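Local coordinates for protein phospholethanolamine N-methyltransferase 2 (Haemonchus contortus, PDB 4KRI) that probably catalyses the S-adenosylmethionine-dependent N-methylation of phosphomonomethylethanolamine on the nematode route to phosphocholine, at residues Ala192-Phe197 / Leu406-Trp410; Asn199-Ser203 / Ile233-Gln239; Phe294-Gln300 / Leu323-Tyr327; Gly332-Phe338 / Tyr416-His422. All blocks are in the same frame, centred on the assembly; numbering follows the deposited sequence.

Followed from the N terminus, the chain enters helix 187-197, and interaction 1 closes the longest loop of the four by bringing this helix against helix 400-418. Nested within that loop lie interaction 2, where residues 199-203 return after some 30 residues to the start of helix 235-244, and interaction 3, which pairs strands 290-296 and 320-329. These two follow one another in series. Interaction 4 opens inside the large loop at residues 332-338 but closes beyond it at 416-422, so it crosses interaction 1 and shares helix 400-418 with it. Together the contacts join the helices over the phosphobase to the methyltransferase core: interactions 1 to 3 touch the substrate, and 2 and 3 the cofactor product.

Interaction 1 (Ala192-Phe197 / Leu406-Trp410); sequences AYEWIF and LVSGW. With 1SH (2-(methylamino)ethyl dihydrogen phosphate), chain E.
Tyr193 and Trp410 meet rim to rim, and the tyrosine makes a convenient path through this contact between two helices. Its CB leaves helix 187-197 with CG beside the backbone N and anti to the carbonyl carbon (chi1 -87°), a torsion that sends the ring along the helix flank toward the ligand. CD1 comes within 4.4 Å of Leu406 CD2. One atom further on, CE1 lies 4.1 Å from Trp410 CH2, each atom at the edge of the other ring. Methylene C2 of the bound phosphomonomethylethanolamine lies over one face of the phenol. At the tip, OH donates a hydrogen bond of 2.6 Å to phosphate oxygen O3 of the ligand, and Gln184 NE2 is a further partner of this hydroxyl.

Behind the tyrosine the contact is apolar. Ile196 spans both partners: its CG2 is 3.8 Å from Trp410 CH2 and 4.1 Å from Leu406 CD2, while CG1 sits over the rim of one indole face. Phe197 CZ approaches Trp410 CZ2 at 3.6 Å, with the ring planes inclined at 52°. The indole NE1 is engaged by Glu383, and Lys413, which also hydrogen-bonds the substrate, makes a cation-pi contact with the same ring. The axes of the two segments come no closer than 12.1 Å; large side chains bridge them, and through Tyr193 the contact forms part of the phosphobase pocket.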
# COMPACT_ATOMS: atom_id res chain seq x y z
N ALA A 192 12.32 6.87 12.81
CA ALA A 192 13.43 7.80 12.74
C ALA A 192 13.19 8.83 11.63
O ALA A 192 13.45 10.01 11.80
CB ALA A 192 14.74 7.07 12.51
N TYR A 193 12.67 8.37 10.49
CA TYR A 193 12.30 9.27 9.40
C TYR A 193 11.21 10.26 9.85
O TYR A 193 11.31 11.46 9.59
CB TYR A 193 11.78 8.48 8.20
CG TYR A 193 12.84 8.00 7.23
CD1 TYR A 193 13.96 8.77 6.93
CD2 TYR A 193 12.69 6.78 6.59
CE1 TYR A 193 14.91 8.32 6.02
CE2 TYR A 193 13.62 6.33 5.67
CZ TYR A 193 14.73 7.10 5.40
OH TYR A 193 15.66 6.65 4.49
N GLU A 194 10.16 9.75 10.50
CA GLU A 194 9.08 10.62 10.97
C GLU A 194 9.62 11.70 11.91
O GLU A 194 9.17 12.86 11.89
CB GLU A 194 7.99 9.80 11.69
CG GLU A 194 6.83 10.66 12.13
CD GLU A 194 5.84 9.92 13.01
OE1 GLU A 194 6.19 8.86 13.59
OE2 GLU A 194 4.70 10.42 13.13
N TRP A 195 10.61 11.34 12.72
CA TRP A 195 11.18 12.29 13.66
C TRP A 195 11.80 13.48 12.93
O TRP A 195 11.60 14.62 13.32
CB TRP A 195 12.22 11.62 14.56
CG TRP A 195 12.61 12.43 15.77
CD1 TRP A 195 12.05 12.38 17.01
CD2 TRP A 195 13.66 13.40 15.85
NE1 TRP A 195 12.68 13.26 17.86
CE2 TRP A 195 13.68 13.90 17.17
CE3 TRP A 195 14.60 13.90 14.94
CZ2 TRP A 195 14.58 14.87 17.60
CZ3 TRP A 195 15.50 14.86 15.37
CH2 TRP A 195 15.49 15.33 16.68
N ILE A 196 12.55 13.21 11.86
CA ILE A 196 13.18 14.29 11.12
C ILE A 196 12.22 15.04 10.17
O ILE A 196 12.29 16.27 10.05
CB ILE A 196 14.47 13.83 10.37
CG1 ILE A 196 15.14 15.00 9.65
CG2 ILE A 196 14.17 12.75 9.35
CD1 ILE A 196 15.31 16.21 10.51
N PHE A 197 11.33 14.31 9.51
CA PHE A 197 10.43 14.94 8.55
C PHE A 197 9.27 15.71 9.22
O PHE A 197 8.85 16.76 8.73
CB PHE A 197 9.87 13.91 7.56
CG PHE A 197 10.89 13.42 6.56
CD1 PHE A 197 11.53 14.31 5.71
CD2 PHE A 197 11.19 12.06 6.46
CE1 PHE A 197 12.46 13.86 4.78
CE2 PHE A 197 12.12 11.61 5.53
CZ PHE A 197 12.76 12.51 4.69
N LEU A 406 21.06 9.40 10.28
CA LEU A 406 20.26 10.54 9.83
C LEU A 406 21.16 11.73 9.50
O LEU A 406 21.01 12.38 8.47
CB LEU A 406 19.24 10.95 10.89
CG LEU A 406 17.90 10.22 11.01
CD1 LEU A 406 16.99 10.96 11.96
CD2 LEU A 406 17.24 10.05 9.63
N VAL A 407 22.11 12.02 10.40
CA VAL A 407 23.02 13.14 10.20
C VAL A 407 23.85 12.96 8.93
O VAL A 407 23.96 13.88 8.12
CB VAL A 407 23.95 13.33 11.41
CG1 VAL A 407 25.10 14.28 11.06
CG2 VAL A 407 23.17 13.86 12.60
N SER A 408 24.41 11.77 8.76
CA SER A 408 25.27 11.49 7.61
C SER A 408 24.47 11.42 6.32
O SER A 408 24.97 11.77 5.25
CB SER A 408 26.03 10.18 7.81
OG SER A 408 27.00 10.33 8.83
N GLY A 409 23.23 10.97 6.42
CA GLY A 409 22.38 10.89 5.24
C GLY A 409 22.06 12.27 4.71
O GLY A 409 22.08 12.52 3.50
N TRP A 410 21.75 13.19 5.62
CA TRP A 410 21.38 14.53 5.20
C TRP A 410 22.60 15.28 4.67
O TRP A 410 22.52 15.98 3.65
CB TRP A 410 20.64 15.26 6.33
CG TRP A 410 19.14 15.18 6.21
CD1 TRP A 410 18.28 16.22 6.03
CD2 TRP A 410 18.32 13.99 6.23
NE1 TRP A 410 16.99 15.77 5.94
CE2 TRP A 410 16.98 14.40 6.07
CE3 TRP A 410 18.59 12.62 6.39
CZ2 TRP A 410 15.91 13.50 6.05
CZ3 TRP A 410 17.51 11.72 6.37
CH2 TRP A 410 16.20 12.17 6.20
O4 1SH E . 16.24 10.48 1.56
P1 1SH E . 16.12 8.97 1.75
O1 1SH E . 16.78 8.22 0.66
O3 1SH E . 16.77 8.58 3.13
O2 1SH E . 14.59 8.59 1.73
C1 1SH E . 13.76 9.24 2.55
C2 1SH E . 12.27 8.98 2.32
N1 1SH E . 11.70 9.45 1.09
C3 1SH E . 10.37 8.96 1.02

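Interaction 2 (Asn199-Ser203 / Ile233-Gln239); sequences NNFIS and IGGGARQ. With SAH (S-adenosyl-L-homocysteine), chain D; 1SH (2-(methylamino)ethyl dihydrogen phosphate), chain E.
The ring of Phe201 lies with one face over Gly235, whose CA stands 4.1 Å from the ring centroid and 15° off its normal, a CH-pi contact displaced toward the rim. Turned edge-on to a different partner, the same ring brings CZ to 3.8 Å from Gln239 OE1, an oxygen that accepts a hydrogen bond from Asn210 ND2. Further along, Ile202 and Ile233 cross at about a right angle and meet at their CD1 methyls, 3.8 Å apart. Ile233 holds CG1 between its backbone N and carbonyl carbon (chi1 62°), which lays that branch against Asn200 O at 3.3 Å. With no side chain on Gly235, the Asn200 carbonyl can come close enough to accept a weak bond from Gly235 N in the first turn of the helix.

A water ties the contact to the cofactor product: it donates to Asn200 O and to carboxylate oxygen OXT of S-adenosylhomocysteine, and accepts weakly from Ile233 N. Ile202 N gives OXT a nearly straight bond of 2.9 Å, and Ser203 OG donates to the other carboxylate oxygen at 2.8 Å. The glycine-rich turn, between strand 225-229 and helix 235-244, is consistent with the Rossmann-type motif of methyltransferases. Around it, helix 206-215 touches Phe201 and Gln239, helix 255-268 touches both isoleucines, and helix 187-197 borders them through Tyr193, Ile190 and Glu194.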
# COMPACT_ATOMS: atom_id res chain seq x y z
N ASN A 199 5.75 14.95 12.30
CA ASN A 199 4.69 14.00 12.63
C ASN A 199 3.86 13.52 11.44
O ASN A 199 3.35 14.33 10.67
CB ASN A 199 3.75 14.60 13.69
CG ASN A 199 4.34 14.57 15.09
OD1 ASN A 199 5.56 14.50 15.26
ND2 ASN A 199 3.48 14.63 16.10
N ASN A 200 3.73 12.20 11.31
CA ASN A 200 2.93 11.54 10.27
C ASN A 200 3.47 11.62 8.84
O ASN A 200 2.82 11.13 7.92
CB ASN A 200 1.47 12.02 10.27
CG ASN A 200 0.83 11.94 11.65
OD1 ASN A 200 0.59 10.85 12.17
ND2 ASN A 200 0.54 13.09 12.24
N PHE A 201 4.66 12.19 8.67
CA PHE A 201 5.23 12.34 7.33
C PHE A 201 6.56 11.61 7.15
O PHE A 201 7.37 11.56 8.07
CB PHE A 201 5.40 13.82 6.99
CG PHE A 201 4.11 14.50 6.67
CD1 PHE A 201 3.61 14.47 5.37
CD2 PHE A 201 3.37 15.12 7.66
CE1 PHE A 201 2.39 15.08 5.07
CE2 PHE A 201 2.15 15.74 7.37
CZ PHE A 201 1.67 15.72 6.07
N ILE A 202 6.77 11.09 5.94
CA ILE A 202 8.04 10.48 5.56
C ILE A 202 8.56 11.20 4.32
O ILE A 202 9.29 10.64 3.52
CB ILE A 202 7.88 8.95 5.25
CG1 ILE A 202 7.02 8.28 6.31
CG2 ILE A 202 9.25 8.25 5.19
CD1 ILE A 202 7.69 8.24 7.68
N SER A 203 8.18 12.47 4.17
CA SER A 203 8.55 13.24 2.99
C SER A 203 9.11 14.60 3.40
O SER A 203 8.72 15.15 4.44
CB SER A 203 7.34 13.43 2.08
OG SER A 203 6.25 13.93 2.84
N ILE A 233 2.91 6.57 6.23
CA ILE A 233 2.20 6.48 7.51
C ILE A 233 0.99 7.40 7.59
O ILE A 233 0.38 7.54 8.65
CB ILE A 233 3.12 6.67 8.72
CG1 ILE A 233 3.77 8.05 8.72
CG2 ILE A 233 4.18 5.58 8.77
CD1 ILE A 233 4.62 8.30 9.97
N GLY A 234 0.63 8.01 6.46
CA GLY A 234 -0.72 8.55 6.31
C GLY A 234 -0.89 10.06 6.43
O GLY A 234 -1.98 10.58 6.19
N GLY A 235 0.18 10.76 6.82
CA GLY A 235 0.09 12.19 7.08
C GLY A 235 -0.50 13.01 5.95
O GLY A 235 -1.33 13.89 6.18
N GLY A 236 -0.07 12.72 4.73
CA GLY A 236 -0.56 13.43 3.56
C GLY A 236 -2.02 13.16 3.27
O GLY A 236 -2.78 14.09 2.96
N ALA A 237 -2.44 11.89 3.34
CA ALA A 237 -3.83 11.57 3.10
C ALA A 237 -4.72 12.21 4.14
O ALA A 237 -5.79 12.76 3.83
CB ALA A 237 -4.05 10.05 3.09
N ARG A 238 -4.30 12.13 5.40
CA ARG A 238 -5.07 12.69 6.49
C ARG A 238 -5.20 14.21 6.35
O ARG A 238 -6.23 14.80 6.68
CB ARG A 238 -4.45 12.30 7.84
CG ARG A 238 -4.58 10.80 8.15
CD ARG A 238 -6.01 10.41 8.46
NE ARG A 238 -6.47 11.15 9.64
CZ ARG A 238 -6.13 10.85 10.89
NH1 ARG A 238 -5.35 9.81 11.15
NH2 ARG A 238 -6.58 11.59 11.90
N GLN A 239 -4.14 14.84 5.85
CA GLN A 239 -4.12 16.28 5.62
C GLN A 239 -5.02 16.71 4.46
O GLN A 239 -5.72 17.72 4.54
CB GLN A 239 -2.70 16.75 5.35
CG GLN A 239 -2.58 18.24 5.12
CD GLN A 239 -1.16 18.63 4.77
OE1 GLN A 239 -0.52 17.98 3.96
NE2 GLN A 239 -0.66 19.68 5.41
N SAH D . 3.60 9.88 0.66
CA SAH D . 4.05 9.67 2.06
CB SAH D . 5.09 8.48 2.12
CG SAH D . 6.44 8.69 1.45
SD SAH D . 7.50 7.21 1.56
C SAH D . 4.53 10.93 2.67
O SAH D . 4.45 11.98 2.06
OXT SAH D . 4.79 10.94 3.86
C5' SAH D . 7.26 6.25 0.05
C4' SAH D . 6.28 5.22 0.13
O4' SAH D . 6.05 4.70 -1.20
C3' SAH D . 6.79 4.07 0.92
O3' SAH D . 5.93 3.87 2.02
C2' SAH D . 6.74 2.92 0.02
O2' SAH D . 6.36 1.73 0.67
C1' SAH D . 5.75 3.35 -1.01
N9 SAH D . 5.84 2.56 -2.28
C8 SAH D . 6.94 2.36 -3.05
N7 SAH D . 6.57 1.66 -4.13
C5 SAH D . 5.25 1.43 -4.06
C6 SAH D . 4.35 0.75 -4.91
N6 SAH D . 4.77 0.15 -6.07
N1 SAH D . 3.05 0.70 -4.54
C2 SAH D . 2.62 1.28 -3.41
N3 SAH D . 3.46 1.94 -2.58
C4 SAH D . 4.77 2.01 -2.88
O4 1SH E . 16.24 10.48 1.56
P1 1SH E . 16.12 8.97 1.75
O1 1SH E . 16.78 8.22 0.66
O3 1SH E . 16.77 8.58 3.13
O2 1SH E . 14.59 8.59 1.73
C1 1SH E . 13.76 9.24 2.55
C2 1SH E . 12.27 8.98 2.32
N1 1SH E . 11.70 9.45 1.09
C3 1SH E . 10.37 8.96 1.02
O HOH W 1 3.53 9.43 5.77

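Interaction 3 (Phe294-Gln300 / Leu323-Tyr327); sequences FSRDCIQ and LITMY. With SAH (S-adenosyl-L-homocysteine), chain D; 1SH (2-(methylamino)ethyl dihydrogen phosphate), chain E.
Backbone bonds set the pairing: Ser295 N donates to Leu323 O at 3.0 Å, Thr325 N to Ser295 O, and Asp297 N to Thr325 O. The two strands run parallel, 17° apart in direction, and the third bond carries the pairing past the end of strand 290-296.

Apolar contacts occupy both faces. On the face of Phe294 and Leu323 the two side chains lie side by side and point the same way, with Leu323 CD2 in the plane of the ring at its edge, 3.7 Å from CE1. On the face of Ser295 and Ile324, Ile299 CD1 reaches back to Met326 SD at 3.6 Å and also touches Ile324 CG2. The strands belong to the Rossmann-like core of class I methyltransferases, in which helix 305-315 makes the crossover between them, and the C-terminal end of the first strand meets the cofactor product: Arg296 O accepts from the amino N of S-adenosylhomocysteine.

Polar side chains gather at the C-terminal end of strand 290-296 and the turn after it. Thr325 OG1 donates to Asp297 OD1 at 2.8 Å from well above the carboxylate plane, and Trp424 NE1 bonds the same oxygen. Asp297 OD2 forms a salt bridge with Arg296 NE, 3.0 Å away, and the other guanidinium nitrogens reach Pro204 O and Asn210 OD1. Gln300, bent at chi2 (-82°), uses both ends of its amide: NE2 donates to Asp297 O at 2.8 Å, and OE1 accepts from Tyr327 N at 3.0 Å. A water links Ser295 OG, which also bonds Ile229 O, with Cys298 N and Thr325 O. At the substrate, Tyr327 OH donates to phosphate oxygen O4 at 2.6 Å.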
# COMPACT_ATOMS: atom_id res chain seq x y z
N PHE A 294 -2.50 11.54 -6.41
CA PHE A 294 -1.41 12.27 -5.79
C PHE A 294 -0.35 11.28 -5.39
O PHE A 294 -0.67 10.23 -4.84
CB PHE A 294 -1.96 12.95 -4.53
CG PHE A 294 -0.95 13.77 -3.77
CD1 PHE A 294 -0.30 14.83 -4.39
CD2 PHE A 294 -0.67 13.51 -2.44
CE1 PHE A 294 0.63 15.60 -3.69
CE2 PHE A 294 0.26 14.27 -1.73
CZ PHE A 294 0.90 15.33 -2.35
N SER A 295 0.92 11.58 -5.64
CA SER A 295 1.97 10.70 -5.16
C SER A 295 3.12 11.53 -4.68
O SER A 295 3.72 12.27 -5.44
CB SER A 295 2.43 9.73 -6.24
OG SER A 295 3.40 8.85 -5.69
N ARG A 296 3.42 11.42 -3.39
CA ARG A 296 4.43 12.30 -2.80
C ARG A 296 5.69 11.53 -2.42
O ARG A 296 5.71 10.79 -1.43
CB ARG A 296 3.80 12.96 -1.58
CG ARG A 296 4.69 13.93 -0.87
CD ARG A 296 4.81 15.27 -1.59
NE ARG A 296 6.11 15.80 -1.21
CZ ARG A 296 6.32 16.42 -0.05
NH1 ARG A 296 5.31 16.63 0.78
NH2 ARG A 296 7.54 16.83 0.27
N ASP A 297 6.72 11.68 -3.26
CA ASP A 297 8.05 11.14 -3.00
C ASP A 297 8.05 9.62 -2.85
O ASP A 297 8.72 9.05 -1.98
CB ASP A 297 8.69 11.87 -1.81
CG ASP A 297 8.78 13.37 -2.06
OD1 ASP A 297 9.01 13.76 -3.23
OD2 ASP A 297 8.58 14.16 -1.12
N CYS A 298 7.30 8.98 -3.75
CA CYS A 298 7.16 7.53 -3.80
C CYS A 298 7.79 6.94 -5.05
O CYS A 298 8.45 5.90 -4.99
CB CYS A 298 5.67 7.17 -3.76
SG CYS A 298 5.22 5.52 -4.41
N ILE A 299 7.58 7.57 -6.20
CA ILE A 299 7.79 6.83 -7.44
C ILE A 299 9.25 6.60 -7.84
O ILE A 299 9.50 5.85 -8.76
CB ILE A 299 6.94 7.33 -8.64
CG1 ILE A 299 7.50 8.62 -9.22
CG2 ILE A 299 5.47 7.47 -8.24
CD1 ILE A 299 6.97 8.92 -10.64
N GLN A 300 10.20 7.19 -7.11
CA GLN A 300 11.59 6.80 -7.31
C GLN A 300 11.82 5.32 -6.94
O GLN A 300 12.83 4.73 -7.31
CB GLN A 300 12.56 7.72 -6.54
CG GLN A 300 12.53 7.57 -5.02
CD GLN A 300 11.41 8.36 -4.38
OE1 GLN A 300 10.93 9.34 -4.94
NE2 GLN A 300 10.99 7.92 -3.20
N LEU A 323 -0.76 14.62 -9.79
CA LEU A 323 0.33 15.45 -9.30
C LEU A 323 1.28 14.55 -8.53
O LEU A 323 0.86 13.81 -7.64
CB LEU A 323 -0.21 16.58 -8.41
CG LEU A 323 0.77 17.70 -8.05
CD1 LEU A 323 0.02 19.00 -7.78
CD2 LEU A 323 1.59 17.31 -6.84
N ILE A 324 2.55 14.60 -8.90
CA ILE A 324 3.56 13.74 -8.29
C ILE A 324 4.81 14.57 -7.96
O ILE A 324 5.21 15.43 -8.75
CB ILE A 324 3.98 12.61 -9.28
CG1 ILE A 324 2.76 11.77 -9.70
CG2 ILE A 324 5.06 11.71 -8.69
CD1 ILE A 324 3.04 10.77 -10.83
N THR A 325 5.39 14.33 -6.79
CA THR A 325 6.75 14.79 -6.53
C THR A 325 7.62 13.56 -6.35
O THR A 325 7.14 12.54 -5.89
CB THR A 325 6.88 15.73 -5.30
OG1 THR A 325 6.69 14.97 -4.09
CG2 THR A 325 5.85 16.86 -5.36
N MET A 326 8.90 13.64 -6.73
CA MET A 326 9.74 12.45 -6.67
C MET A 326 11.20 12.84 -6.58
O MET A 326 11.58 13.92 -7.03
CB MET A 326 9.51 11.59 -7.92
CG MET A 326 9.96 12.29 -9.19
SD MET A 326 9.34 11.64 -10.77
CE MET A 326 8.34 13.04 -11.29
N TYR A 327 12.03 11.97 -6.02
CA TYR A 327 13.47 12.11 -6.21
C TYR A 327 13.73 11.84 -7.69
O TYR A 327 13.13 10.92 -8.26
CB TYR A 327 14.25 11.08 -5.37
CG TYR A 327 14.34 11.35 -3.88
CD1 TYR A 327 13.78 12.49 -3.30
CD2 TYR A 327 15.02 10.47 -3.03
CE1 TYR A 327 13.87 12.72 -1.92
CE2 TYR A 327 15.13 10.70 -1.66
CZ TYR A 327 14.56 11.83 -1.12
OH TYR A 327 14.67 12.05 0.24
N SAH D . 3.60 9.88 0.66
CA SAH D . 4.05 9.67 2.06
CB SAH D . 5.09 8.48 2.12
CG SAH D . 6.44 8.69 1.45
SD SAH D . 7.50 7.21 1.56
C SAH D . 4.53 10.93 2.67
O SAH D . 4.45 11.98 2.06
OXT SAH D . 4.79 10.94 3.86
C5' SAH D . 7.26 6.25 0.05
C4' SAH D . 6.28 5.22 0.13
O4' SAH D . 6.05 4.70 -1.20
C3' SAH D . 6.79 4.07 0.92
O3' SAH D . 5.93 3.87 2.02
C2' SAH D . 6.74 2.92 0.02
O2' SAH D . 6.36 1.73 0.67
C1' SAH D . 5.75 3.35 -1.01
N9 SAH D . 5.84 2.56 -2.28
C8 SAH D . 6.94 2.36 -3.05
N7 SAH D . 6.57 1.66 -4.13
C5 SAH D . 5.25 1.43 -4.06
C6 SAH D . 4.35 0.75 -4.91
N6 SAH D . 4.77 0.15 -6.07
N1 SAH D . 3.05 0.70 -4.54
C2 SAH D . 2.62 1.28 -3.41
N3 SAH D . 3.46 1.94 -2.58
C4 SAH D . 4.77 2.01 -2.88
O4 1SH E . 16.24 10.48 1.56
P1 1SH E . 16.12 8.97 1.75
O1 1SH E . 16.78 8.22 0.66
O3 1SH E . 16.77 8.58 3.13
O2 1SH E . 14.59 8.59 1.73
C1 1SH E . 13.76 9.24 2.55
C2 1SH E . 12.27 8.98 2.32
N1 1SH E . 11.70 9.45 1.09
C3 1SH E . 10.37 8.96 1.02
O HOH W 2 5.97 9.97 -5.95

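Interaction 4 (Gly332-Phe338 / Tyr416-His422); sequences GTLSESF and YIADDNH
Asn421 makes the principal hydrogen bonds between the segments, spending both ends of its amide on the backbone opposite. ND2 donates to Thr333 O at 3.0 Å, in the plane of the amide but from above that of the carbonyl, while OD1 accepts from Ser335 N at 2.9 Å in an equally straight bond. With CG beside its backbone N (chi1 -69°), the amide lies alongside residues 333-335, where Leu334 CD2 rests 3.6 Å from its CG. Gly332 N adds a bond to Asp420 O. Near the other end of the contact, Ser337 OG and Tyr416 OH share a longer bond of 3.2 Å, with the serine oxygen in the plane of the phenol at its edge.

Aromatic contacts centre on Phe338. Asn421 CB sits over the middle of one face, 3.5 Å from the ring centroid, and the edge of Phe338 points at the face of Tyr416 in an edge-to-face pair with planes at 69°. CD1 does the touching, 3.6 Å from Tyr416 CG, and Phe338 CA also lies over the phenol. His422 CB meets CE1 of the phenylalanine.

Water fills out the polar side: one molecule accepts from Ser335 OG and donates to Asp419 OD2 and Asn421 OD1, and another donates to Asp419 O and accepts weakly from Thr333 N.

The contact therefore couples two helix ends. Ser335 OG accepts from Phe338 N as the N-cap of helix 336-345, and helix 400-418 finishes in a Schellman motif, with Asp420 at positive phi, Asn421 N bonded back to Tyr416 O and Asp420 N to Ile417 O; Tyr416 O also receives His422 N.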
# COMPACT_ATOMS: atom_id res chain seq x y z
N GLY A 332 24.27 16.56 -13.79
CA GLY A 332 25.69 16.61 -13.47
C GLY A 332 26.36 15.25 -13.59
O GLY A 332 25.69 14.23 -13.76
N THR A 333 27.68 15.25 -13.51
CA THR A 333 28.44 14.01 -13.55
C THR A 333 28.19 13.23 -12.27
O THR A 333 28.44 13.72 -11.17
CB THR A 333 29.95 14.30 -13.67
OG1 THR A 333 30.17 15.25 -14.73
CG2 THR A 333 30.70 13.01 -13.98
N LEU A 334 27.70 12.00 -12.42
CA LEU A 334 27.33 11.18 -11.27
C LEU A 334 28.56 10.72 -10.48
O LEU A 334 29.52 10.23 -11.06
CB LEU A 334 26.52 9.97 -11.73
CG LEU A 334 25.20 10.27 -12.46
CD1 LEU A 334 24.33 9.03 -12.53
CD2 LEU A 334 24.46 11.41 -11.78
N SER A 335 28.52 10.89 -9.16
CA SER A 335 29.60 10.41 -8.30
C SER A 335 29.39 8.95 -7.91
O SER A 335 28.25 8.46 -7.88
CB SER A 335 29.72 11.26 -7.04
OG SER A 335 28.68 10.96 -6.13
N GLU A 336 30.48 8.24 -7.61
CA GLU A 336 30.39 6.84 -7.19
C GLU A 336 29.58 6.72 -5.90
O GLU A 336 28.86 5.74 -5.69
CB GLU A 336 31.80 6.25 -7.03
CG GLU A 336 31.85 4.80 -6.55
CD GLU A 336 31.25 3.81 -7.54
OE1 GLU A 336 31.09 4.16 -8.73
OE2 GLU A 336 30.94 2.67 -7.13
N SER A 337 29.68 7.73 -5.05
CA SER A 337 28.96 7.76 -3.79
C SER A 337 27.45 7.88 -4.03
O SER A 337 26.67 7.23 -3.36
CB SER A 337 29.45 8.92 -2.93
OG SER A 337 28.64 9.08 -1.79
N PHE A 338 27.06 8.71 -4.99
CA PHE A 338 25.64 8.86 -5.31
C PHE A 338 25.11 7.57 -5.91
O PHE A 338 24.01 7.12 -5.59
CB PHE A 338 25.44 10.03 -6.27
CG PHE A 338 24.02 10.19 -6.75
CD1 PHE A 338 23.03 10.66 -5.90
CD2 PHE A 338 23.68 9.88 -8.06
CE1 PHE A 338 21.71 10.81 -6.34
CE2 PHE A 338 22.37 10.02 -8.52
CZ PHE A 338 21.39 10.49 -7.66
N TYR A 416 25.10 15.47 -2.88
CA TYR A 416 24.52 14.92 -4.10
C TYR A 416 23.83 16.02 -4.89
O TYR A 416 23.84 16.02 -6.12
CB TYR A 416 23.50 13.82 -3.78
CG TYR A 416 24.04 12.63 -3.03
CD1 TYR A 416 25.39 12.30 -3.07
CD2 TYR A 416 23.20 11.82 -2.28
CE1 TYR A 416 25.88 11.22 -2.39
CE2 TYR A 416 23.68 10.73 -1.59
CZ TYR A 416 25.03 10.43 -1.65
OH TYR A 416 25.51 9.35 -0.96
N ILE A 417 23.21 16.95 -4.17
CA ILE A 417 22.58 18.10 -4.81
C ILE A 417 23.65 18.98 -5.44
O ILE A 417 23.50 19.47 -6.56
CB ILE A 417 21.77 18.93 -3.81
CG1 ILE A 417 20.48 18.20 -3.45
CG2 ILE A 417 21.45 20.30 -4.39
CD1 ILE A 417 19.59 19.00 -2.54
N ALA A 418 24.73 19.18 -4.70
CA ALA A 418 25.83 20.04 -5.14
C ALA A 418 26.41 19.59 -6.48
O ALA A 418 26.76 20.42 -7.32
CB ALA A 418 26.90 20.09 -4.09
N ASP A 419 26.51 18.29 -6.67
CA ASP A 419 27.03 17.75 -7.92
C ASP A 419 25.95 17.68 -9.01
O ASP A 419 26.22 17.24 -10.13
CB ASP A 419 27.64 16.37 -7.67
CG ASP A 419 28.81 16.42 -6.71
OD1 ASP A 419 29.51 17.46 -6.69
OD2 ASP A 419 29.04 15.43 -5.99
N ASP A 420 24.75 18.15 -8.69
CA ASP A 420 23.56 18.02 -9.55
C ASP A 420 23.30 16.57 -9.93
O ASP A 420 22.94 16.27 -11.07
CB ASP A 420 23.64 18.92 -10.80
CG ASP A 420 22.27 19.16 -11.44
OD1 ASP A 420 21.31 19.46 -10.70
OD2 ASP A 420 22.15 19.04 -12.68
N ASN A 421 23.49 15.67 -8.96
CA ASN A 421 23.12 14.28 -9.14
C ASN A 421 21.67 14.09 -8.67
O ASN A 421 20.82 13.57 -9.39
CB ASN A 421 24.03 13.36 -8.33
CG ASN A 421 25.47 13.31 -8.86
OD1 ASN A 421 26.26 12.49 -8.39
ND2 ASN A 421 25.82 14.16 -9.82
N HIS A 422 21.41 14.54 -7.44
CA HIS A 422 20.11 14.35 -6.78
C HIS A 422 19.22 15.55 -7.06
O HIS A 422 19.58 16.68 -6.73
CB HIS A 422 20.36 14.22 -5.27
CG HIS A 422 19.20 13.68 -4.50
ND1 HIS A 422 19.36 12.92 -3.36
CD2 HIS A 422 17.86 13.82 -4.67
CE1 HIS A 422 18.17 12.59 -2.88
NE2 HIS A 422 17.25 13.13 -3.65
O HOH W 3 28.59 17.29 -11.54
O HOH W 4 27.70 13.34 -5.62